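Local coordinates for 5'-deoxynucleotidase (Pyrococcus horikoshii, PDB 2CQZ), which probably hydrolyses 2'-deoxyribonucleoside 5'-phosphates to deoxyribonucleosides and phosphate, using a metal ion held by an HD-domain site, at residues Lys56-Glu61 and Leu159-Tyr164; Tyr109-Glu114 and Pro118-Val123; Asp130-Ala135 and Asn170-Leu175. All coordinates share one frame; numbering follows the deposited sequence.

Interaction 1 (Lys56-Glu61 and Leu159-Tyr164)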
# COMPACT_ATOMS: atom_id res chain seq x y z
N LYS A 56 -16.19 -30.02 -28.47
CA LYS A 56 -17.20 -29.07 -28.03
C LYS A 56 -16.96 -27.71 -28.70
O LYS A 56 -15.98 -27.03 -28.39
CB LYS A 56 -17.15 -28.94 -26.50
CG LYS A 56 -18.25 -28.06 -25.93
CD LYS A 56 -19.64 -28.55 -26.33
CE LYS A 56 -20.72 -27.76 -25.59
NZ LYS A 56 -22.11 -28.11 -25.99
N ARG A 57 -17.84 -27.34 -29.63
CA ARG A 57 -17.70 -26.07 -30.34
C ARG A 57 -18.24 -24.91 -29.50
O ARG A 57 -19.32 -25.00 -28.94
CB ARG A 57 -18.44 -26.09 -31.68
CG ARG A 57 -17.94 -25.06 -32.71
CD ARG A 57 -17.20 -23.87 -32.11
NE ARG A 57 -17.06 -22.77 -33.05
CZ ARG A 57 -18.08 -22.05 -33.50
NH1 ARG A 57 -19.32 -22.33 -33.10
NH2 ARG A 57 -17.86 -21.00 -34.29
N ILE A 58 -17.47 -23.83 -29.42
CA ILE A 58 -17.87 -22.64 -28.66
C ILE A 58 -17.86 -21.39 -29.54
O ILE A 58 -17.09 -21.30 -30.50
CB ILE A 58 -16.90 -22.39 -27.47
CG1 ILE A 58 -17.00 -23.54 -26.45
CG2 ILE A 58 -17.11 -20.96 -26.91
CD1 ILE A 58 -17.88 -23.31 -25.21
N ASP A 59 -18.75 -20.44 -29.22
CA ASP A 59 -18.79 -19.16 -29.92
C ASP A 59 -17.76 -18.35 -29.11
O ASP A 59 -18.11 -17.65 -28.15
CB ASP A 59 -20.17 -18.49 -29.81
CG ASP A 59 -20.26 -17.20 -30.61
OD1 ASP A 59 -19.20 -16.58 -30.87
OD2 ASP A 59 -21.38 -16.79 -30.97
N VAL A 60 -16.50 -18.48 -29.48
CA VAL A 60 -15.42 -17.80 -28.77
C VAL A 60 -15.61 -16.30 -28.67
O VAL A 60 -15.38 -15.73 -27.61
CB VAL A 60 -14.06 -18.09 -29.42
CG1 VAL A 60 -12.96 -17.37 -28.66
CG2 VAL A 60 -13.81 -19.59 -29.44
N GLU A 61 -16.01 -15.67 -29.76
CA GLU A 61 -16.21 -14.23 -29.72
C GLU A 61 -17.17 -13.87 -28.60
O GLU A 61 -16.87 -13.01 -27.77
CB GLU A 61 -16.75 -13.69 -31.04
CG GLU A 61 -16.73 -12.17 -31.11
CD GLU A 61 -17.29 -11.64 -32.42
OE1 GLU A 61 -16.83 -12.09 -33.49
OE2 GLU A 61 -18.18 -10.76 -32.35
N LEU A 159 -22.21 -27.89 -13.47
CA LEU A 159 -22.46 -27.35 -14.80
C LEU A 159 -22.14 -28.39 -15.86
O LEU A 159 -21.09 -29.03 -15.83
CB LEU A 159 -21.63 -26.08 -15.01
CG LEU A 159 -21.86 -24.92 -14.02
CD1 LEU A 159 -20.92 -23.76 -14.34
CD2 LEU A 159 -23.30 -24.46 -14.10
N GLU A 160 -23.06 -28.57 -16.80
CA GLU A 160 -22.87 -29.55 -17.87
C GLU A 160 -21.51 -29.47 -18.52
O GLU A 160 -20.81 -30.47 -18.63
CB GLU A 160 -23.91 -29.36 -18.96
CG GLU A 160 -25.31 -29.76 -18.60
CD GLU A 160 -26.24 -29.53 -19.76
OE1 GLU A 160 -26.66 -28.36 -19.97
OE2 GLU A 160 -26.53 -30.51 -20.49
N LEU A 161 -21.17 -28.27 -18.98
CA LEU A 161 -19.91 -28.02 -19.66
C LEU A 161 -18.67 -28.58 -18.96
O LEU A 161 -17.70 -28.93 -19.63
CB LEU A 161 -19.73 -26.52 -19.90
CG LEU A 161 -18.62 -26.14 -20.87
CD1 LEU A 161 -18.89 -26.76 -22.23
CD2 LEU A 161 -18.54 -24.63 -20.99
N SER A 162 -18.71 -28.66 -17.63
CA SER A 162 -17.56 -29.16 -16.86
C SER A 162 -17.17 -30.58 -17.26
O SER A 162 -16.01 -30.98 -17.17
CB SER A 162 -17.86 -29.11 -15.36
OG SER A 162 -18.88 -30.02 -15.01
N LYS A 163 -18.17 -31.34 -17.71
CA LYS A 163 -18.01 -32.70 -18.18
C LYS A 163 -16.77 -32.82 -19.10
O LYS A 163 -16.04 -33.81 -19.06
CB LYS A 163 -19.28 -33.11 -18.93
CG LYS A 163 -19.06 -33.87 -20.23
CD LYS A 163 -20.34 -34.04 -21.04
CE LYS A 163 -20.05 -34.78 -22.36
NZ LYS A 163 -21.26 -35.08 -23.17
N TYR A 164 -16.53 -31.79 -19.92
CA TYR A 164 -15.39 -31.77 -20.84
C TYR A 164 -14.09 -31.30 -20.18
O TYR A 164 -13.04 -31.31 -20.83
CB TYR A 164 -15.69 -30.84 -22.01
CG TYR A 164 -16.89 -31.22 -22.84
CD1 TYR A 164 -16.77 -32.12 -23.90
CD2 TYR A 164 -18.14 -30.67 -22.58
CE1 TYR A 164 -17.87 -32.45 -24.69
CE2 TYR A 164 -19.25 -30.99 -23.36
CZ TYR A 164 -19.11 -31.88 -24.41
OH TYR A 164 -20.20 -32.17 -25.21
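Lys56 lies across one face of the Tyr164 ring, and the two side chains cross at about a right angle. This is a CH-pi contact. Lys56 CB stands 4.0 Å from the centroid of the Tyr164 ring, only 8° off the ring normal. Lys56 CG is anti to the backbone N (chi1 -175°), and the chain then bends at chi2 (56°). The bend carries Lys56 CD and CE past the hydroxyl end of the ring, near CE2 and OH. Lys56 CD comes 3.8 Å from Tyr164 OH. The next carbon, Lys56 CE, reaches Leu161 CD1 at 4.0 Å. The opposite face of the ring is met near its rim by Lys163 CE, so the tyrosine is sandwiched between two lysine chains. Leu161 O lies in the ring plane at its edge. An alanine in place of Tyr164 would probably leave the Lys56 methylenes without the face they rest on and free to turn.

Leu161 uses both methyls. CD1 meets Lys56, and Leu161 CD2 faces Ile58 CD1 at 4.5 Å, a looser apolar contact. The 3-10 turn carrying Leu161 is held by Leu159 O, which accepts from both Ser162 N and Ser162 OG (the latter 2.6 Å).

The contact joins two linkers of the all-helical fold. Residues 56-59 lead from helix 33-53 into helix 60-69, where Asp59 is the N-cap and its OD1 accepts from Lys62 N. Residues 159-164 lead into helix 166-173. Ile58, Leu161 and Tyr164 all rest on Leu51 of helix 33-53, and Leu161 also packs on Leu122 of helix 118-140.

Interaction 2 (Tyr109-Glu114 and Pro118-Val123)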
# COMPACT_ATOMS: atom_id res chain seq x y z
N TYR A 109 -24.97 -9.82 -20.58
CA TYR A 109 -25.19 -9.96 -19.15
C TYR A 109 -26.32 -10.95 -18.88
O TYR A 109 -26.15 -11.92 -18.13
CB TYR A 109 -25.55 -8.61 -18.55
CG TYR A 109 -26.11 -8.73 -17.16
CD1 TYR A 109 -25.29 -9.06 -16.08
CD2 TYR A 109 -27.48 -8.60 -16.93
CE1 TYR A 109 -25.82 -9.26 -14.80
CE2 TYR A 109 -28.02 -8.80 -15.66
CZ TYR A 109 -27.19 -9.13 -14.60
OH TYR A 109 -27.72 -9.35 -13.35
N ARG A 110 -27.48 -10.71 -19.50
CA ARG A 110 -28.65 -11.56 -19.33
C ARG A 110 -28.34 -13.04 -19.59
O ARG A 110 -28.65 -13.89 -18.76
CB ARG A 110 -29.77 -11.05 -20.24
CG ARG A 110 -31.15 -11.69 -20.05
CD ARG A 110 -31.27 -12.96 -20.87
NE ARG A 110 -30.85 -12.76 -22.25
CZ ARG A 110 -30.60 -13.74 -23.12
NH1 ARG A 110 -30.74 -15.01 -22.75
NH2 ARG A 110 -30.20 -13.45 -24.35
N GLU A 111 -27.70 -13.35 -20.71
CA GLU A 111 -27.37 -14.74 -21.04
C GLU A 111 -26.39 -15.31 -20.02
O GLU A 111 -26.46 -16.49 -19.67
CB GLU A 111 -26.76 -14.82 -22.45
CG GLU A 111 -26.16 -16.18 -22.83
CD GLU A 111 -25.68 -16.22 -24.28
OE1 GLU A 111 -25.05 -17.21 -24.68
OE2 GLU A 111 -25.95 -15.24 -25.02
N TYR A 112 -25.48 -14.47 -19.53
CA TYR A 112 -24.50 -14.92 -18.56
C TYR A 112 -25.15 -15.39 -17.27
O TYR A 112 -24.80 -16.45 -16.74
CB TYR A 112 -23.51 -13.78 -18.26
CG TYR A 112 -22.55 -14.06 -17.12
CD1 TYR A 112 -21.64 -15.12 -17.20
CD2 TYR A 112 -22.56 -13.29 -15.96
CE1 TYR A 112 -20.76 -15.39 -16.14
CE2 TYR A 112 -21.70 -13.55 -14.91
CZ TYR A 112 -20.81 -14.60 -15.00
OH TYR A 112 -19.97 -14.87 -13.95
N GLN A 113 -26.11 -14.61 -16.77
CA GLN A 113 -26.81 -14.95 -15.53
C GLN A 113 -27.66 -16.22 -15.65
O GLN A 113 -27.89 -16.90 -14.66
CB GLN A 113 -27.72 -13.79 -15.09
CG GLN A 113 -26.98 -12.51 -14.77
CD GLN A 113 -26.06 -12.64 -13.57
OE1 GLN A 113 -24.83 -12.59 -13.71
NE2 GLN A 113 -26.65 -12.81 -12.39
N GLU A 114 -28.11 -16.52 -16.87
CA GLU A 114 -28.92 -17.71 -17.08
C GLU A 114 -28.09 -18.97 -16.96
O GLU A 114 -28.60 -20.03 -16.61
CB GLU A 114 -29.58 -17.67 -18.46
CG GLU A 114 -30.88 -16.89 -18.50
CD GLU A 114 -31.41 -16.78 -19.90
OE1 GLU A 114 -31.40 -17.80 -20.62
OE2 GLU A 114 -31.85 -15.67 -20.28
N PRO A 118 -23.40 -22.81 -23.70
CA PRO A 118 -22.01 -23.26 -23.52
C PRO A 118 -21.11 -22.08 -23.14
O PRO A 118 -20.28 -22.19 -22.24
CB PRO A 118 -21.65 -23.83 -24.88
CG PRO A 118 -22.96 -24.29 -25.40
CD PRO A 118 -23.88 -23.17 -25.04
N GLU A 119 -21.28 -20.96 -23.83
CA GLU A 119 -20.47 -19.78 -23.56
C GLU A 119 -20.70 -19.28 -22.14
O GLU A 119 -19.73 -19.01 -21.41
CB GLU A 119 -20.79 -18.66 -24.55
CG GLU A 119 -20.51 -18.99 -26.01
CD GLU A 119 -21.42 -20.09 -26.53
OE1 GLU A 119 -22.60 -20.12 -26.14
OE2 GLU A 119 -20.95 -20.91 -27.35
N ALA A 120 -21.97 -19.16 -21.75
CA ALA A 120 -22.33 -18.68 -20.41
C ALA A 120 -21.75 -19.53 -19.31
O ALA A 120 -21.35 -19.02 -18.26
CB ALA A 120 -23.85 -18.60 -20.26
N GLN A 121 -21.70 -20.84 -19.53
CA GLN A 121 -21.16 -21.74 -18.51
C GLN A 121 -19.65 -21.66 -18.48
O GLN A 121 -19.05 -21.73 -17.41
CB GLN A 121 -21.61 -23.18 -18.78
CG GLN A 121 -22.92 -23.52 -18.08
CD GLN A 121 -23.49 -24.86 -18.51
OE1 GLN A 121 -22.75 -25.81 -18.82
NE2 GLN A 121 -24.81 -24.96 -18.50
N LEU A 122 -19.05 -21.50 -19.65
CA LEU A 122 -17.60 -21.37 -19.77
C LEU A 122 -17.10 -20.17 -18.97
O LEU A 122 -16.13 -20.26 -18.21
CB LEU A 122 -17.23 -21.18 -21.24
CG LEU A 122 -15.76 -20.86 -21.52
CD1 LEU A 122 -14.90 -22.01 -21.03
CD2 LEU A 122 -15.54 -20.63 -23.01
N VAL A 123 -17.76 -19.03 -19.15
CA VAL A 123 -17.35 -17.83 -18.44
C VAL A 123 -17.54 -18.02 -16.94
O VAL A 123 -16.71 -17.59 -16.14
CB VAL A 123 -18.15 -16.58 -18.89
CG1 VAL A 123 -17.70 -15.36 -18.11
CG2 VAL A 123 -17.97 -16.36 -20.39
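Tyr112 and Ala120 bring together two consecutive helices of the all-helical HD-domain fold, joined by only three residues. The short axes cross at -74° and approach to 8.2 Å. The closest pair of CA atoms is Tyr112 and Ala120, 4.7 Å apart.

The apolar contacts come first. Val123 CG1 approaches Tyr112 CE1 obliquely at 3.6 Å. With chi1 at 172°, the Tyr112 ring is turned to the side of its carbonyl carbon, where Val123 lies. Met66 of helix 60-69 touches both residues. The side chain of Tyr112 is also about 5 Å from the bound nickel ion, and its ring makes a cation-pi contact with Arg124.

Two acidic groups come near each other at the other end. Glu111 OE1 and Glu119 OE1 are 4.1 Å apart without touching, their carboxylate planes turned 80° from each other. Lys62 probably eases this meeting of like charges: it forms a salt bridge with Glu111 OE1 and a long, weak ion pair with Glu119 OE1. Glu111 OE1 also hydrogen-bonds to Ser117 OG, and Glu119 OE2 to Asp59 N.

Backbone and side chain meet in the middle, where the Ala120 CB methyl lies 3.4 Å from Glu111 O.

Interaction 3 (Asp130-Ala135 and Asn170-Leu175)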
# COMPACT_ATOMS: atom_id res chain seq x y z
N ASP A 130 -10.51 -18.56 -11.68
CA ASP A 130 -9.65 -17.44 -11.33
C ASP A 130 -9.73 -17.27 -9.83
O ASP A 130 -8.72 -17.13 -9.14
CB ASP A 130 -10.13 -16.16 -12.02
CG ASP A 130 -9.30 -14.94 -11.64
OD1 ASP A 130 -8.21 -14.77 -12.23
OD2 ASP A 130 -9.73 -14.17 -10.76
N MET A 131 -10.95 -17.30 -9.30
CA MET A 131 -11.13 -17.12 -7.86
C MET A 131 -10.42 -18.19 -7.03
O MET A 131 -9.70 -17.88 -6.08
CB MET A 131 -12.61 -17.09 -7.50
CG MET A 131 -12.85 -16.94 -6.00
SD MET A 131 -14.60 -16.87 -5.61
CE MET A 131 -14.98 -18.60 -5.79
N ILE A 132 -10.63 -19.46 -7.37
CA ILE A 132 -10.01 -20.56 -6.64
C ILE A 132 -8.49 -20.40 -6.71
O ILE A 132 -7.80 -20.43 -5.68
CB ILE A 132 -10.46 -21.92 -7.23
CG1 ILE A 132 -11.98 -22.04 -7.11
CG2 ILE A 132 -9.79 -23.08 -6.49
CD1 ILE A 132 -12.58 -23.15 -7.93
N LEU A 133 -7.97 -20.23 -7.92
CA LEU A 133 -6.54 -20.06 -8.10
C LEU A 133 -6.02 -18.81 -7.39
O LEU A 133 -4.84 -18.74 -7.01
CB LEU A 133 -6.21 -19.98 -9.59
CG LEU A 133 -6.52 -21.29 -10.30
CD1 LEU A 133 -6.24 -21.18 -11.78
CD2 LEU A 133 -5.68 -22.39 -9.67
N GLN A 134 -6.90 -17.83 -7.18
CA GLN A 134 -6.52 -16.60 -6.51
C GLN A 134 -6.45 -16.87 -5.02
O GLN A 134 -5.60 -16.31 -4.32
CB GLN A 134 -7.53 -15.48 -6.80
CG GLN A 134 -7.08 -14.07 -6.38
CD GLN A 134 -5.67 -13.69 -6.88
OE1 GLN A 134 -5.39 -13.71 -8.08
NE2 GLN A 134 -4.79 -13.33 -5.95
N ALA A 135 -7.34 -17.72 -4.54
CA ALA A 135 -7.36 -18.08 -3.13
C ALA A 135 -6.11 -18.91 -2.84
O ALA A 135 -5.49 -18.79 -1.78
CB ALA A 135 -8.61 -18.89 -2.84
N ASN A 170 -9.54 -31.55 -11.69
CA ASN A 170 -8.84 -32.45 -10.79
C ASN A 170 -7.47 -31.88 -10.44
O ASN A 170 -7.04 -31.94 -9.28
CB ASN A 170 -8.71 -33.83 -11.44
CG ASN A 170 -9.98 -34.65 -11.31
OD1 ASN A 170 -11.09 -34.10 -11.25
ND2 ASN A 170 -9.83 -35.97 -11.26
N SER A 171 -6.79 -31.33 -11.44
CA SER A 171 -5.48 -30.72 -11.21
C SER A 171 -5.63 -29.53 -10.27
O SER A 171 -4.73 -29.23 -9.49
CB SER A 171 -4.87 -30.25 -12.54
OG SER A 171 -4.72 -31.33 -13.44
N VAL A 172 -6.76 -28.84 -10.36
CA VAL A 172 -7.03 -27.68 -9.52
C VAL A 172 -7.27 -28.09 -8.09
O VAL A 172 -6.68 -27.52 -7.17
CB VAL A 172 -8.27 -26.91 -10.01
CG1 VAL A 172 -8.58 -25.77 -9.05
CG2 VAL A 172 -8.03 -26.37 -11.39
N GLY A 173 -8.15 -29.07 -7.90
CA GLY A 173 -8.46 -29.54 -6.56
C GLY A 173 -7.25 -30.16 -5.91
O GLY A 173 -7.13 -30.21 -4.69
N ARG A 174 -6.32 -30.61 -6.74
CA ARG A 174 -5.09 -31.23 -6.29
C ARG A 174 -4.13 -30.19 -5.68
O ARG A 174 -3.22 -30.54 -4.92
CB ARG A 174 -4.45 -31.91 -7.50
CG ARG A 174 -3.28 -32.82 -7.22
CD ARG A 174 -2.93 -33.56 -8.51
NE ARG A 174 -4.08 -34.33 -8.99
CZ ARG A 174 -4.35 -34.56 -10.27
NH1 ARG A 174 -3.55 -34.07 -11.22
NH2 ARG A 174 -5.42 -35.27 -10.61
N LEU A 175 -4.34 -28.92 -6.00
CA LEU A 175 -3.50 -27.84 -5.49
C LEU A 175 -3.77 -27.52 -4.03
O LEU A 175 -2.93 -26.93 -3.36
CB LEU A 175 -3.72 -26.57 -6.32
CG LEU A 175 -3.13 -26.49 -7.72
CD1 LEU A 175 -3.69 -25.27 -8.42
CD2 LEU A 175 -1.62 -26.41 -7.65
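Val172 points its CG1 methyl at Ile132. This Val172 CG1 branch meets Ile132 CG2 at 3.9 Å, and the two side chains cross at about a right angle. The same methyl, Val172 CG1, lies 4.5 Å from Leu133 CD2, so it is a small bump seated in the shallow hollow between Ile132 and Leu133. Chi1 of 176° sets CG1 trans to the amide nitrogen, on the side facing Ile132.

The fit also works the other way. Leu133 sends CD2 into the notch between Val172 and Leu175, which stand three residues apart in the chain. The tighter side of that notch is Leu175, whose CD1 comes 3.7 Å from Leu133 CD2. These two leucines approach each other at a slant. Leu175 N hydrogen-bonds to Val172 O (3.0 Å), which helps to keep the two side chains side by side. All the groups that touch across the contact are methyls, so the fit depends on shape alone, with no polar pair to set it.

Leu129 touches Val172, Tyr136 touches Leu175, and Ile132 is flanked by Trp150, Ala152 and Ile153. The second subunit adds its Ile8, which packs on Leu133, and its Ile5, which packs on both Val172 and Leu175.

Helix 118-140 also carries Asp127, a nickel ligand, and Asp130, whose OD2 hydrogen-bonds to ND1 of the ligand His36. The Ile132 side chain is about 12 Å from the nickel ion. The contact packs the C-terminal helix 166-173 against one flank of this metal-bearing helix, in an all-helical domain of the HD family with its His, His-Asp and Asp metal ligands.

How the interactions relate
From the N terminus, residues 56-61 open interaction 1 at the start of helix 60-69. Interaction 2 then opens at 109-114 and closes at once at 118-123, nested inside the loop of interaction 1. Further along the same helix 118-140, residues 130-135 open interaction 3. Residues 159-164 close interaction 1, and 170-175 close interaction 3, so these two cross. Interactions 2 and 3 follow in series. Interactions 1 and 2 touch through the Asp59-Glu119 bond and a probable hydrogen bond from Leu161 N to Gln121 OE1 (2.9 Å). Interactions 1 and 3 both touch the second subunit. Helix 118-140 thus ties helix 106-114, two linkers and the C-terminal helix together.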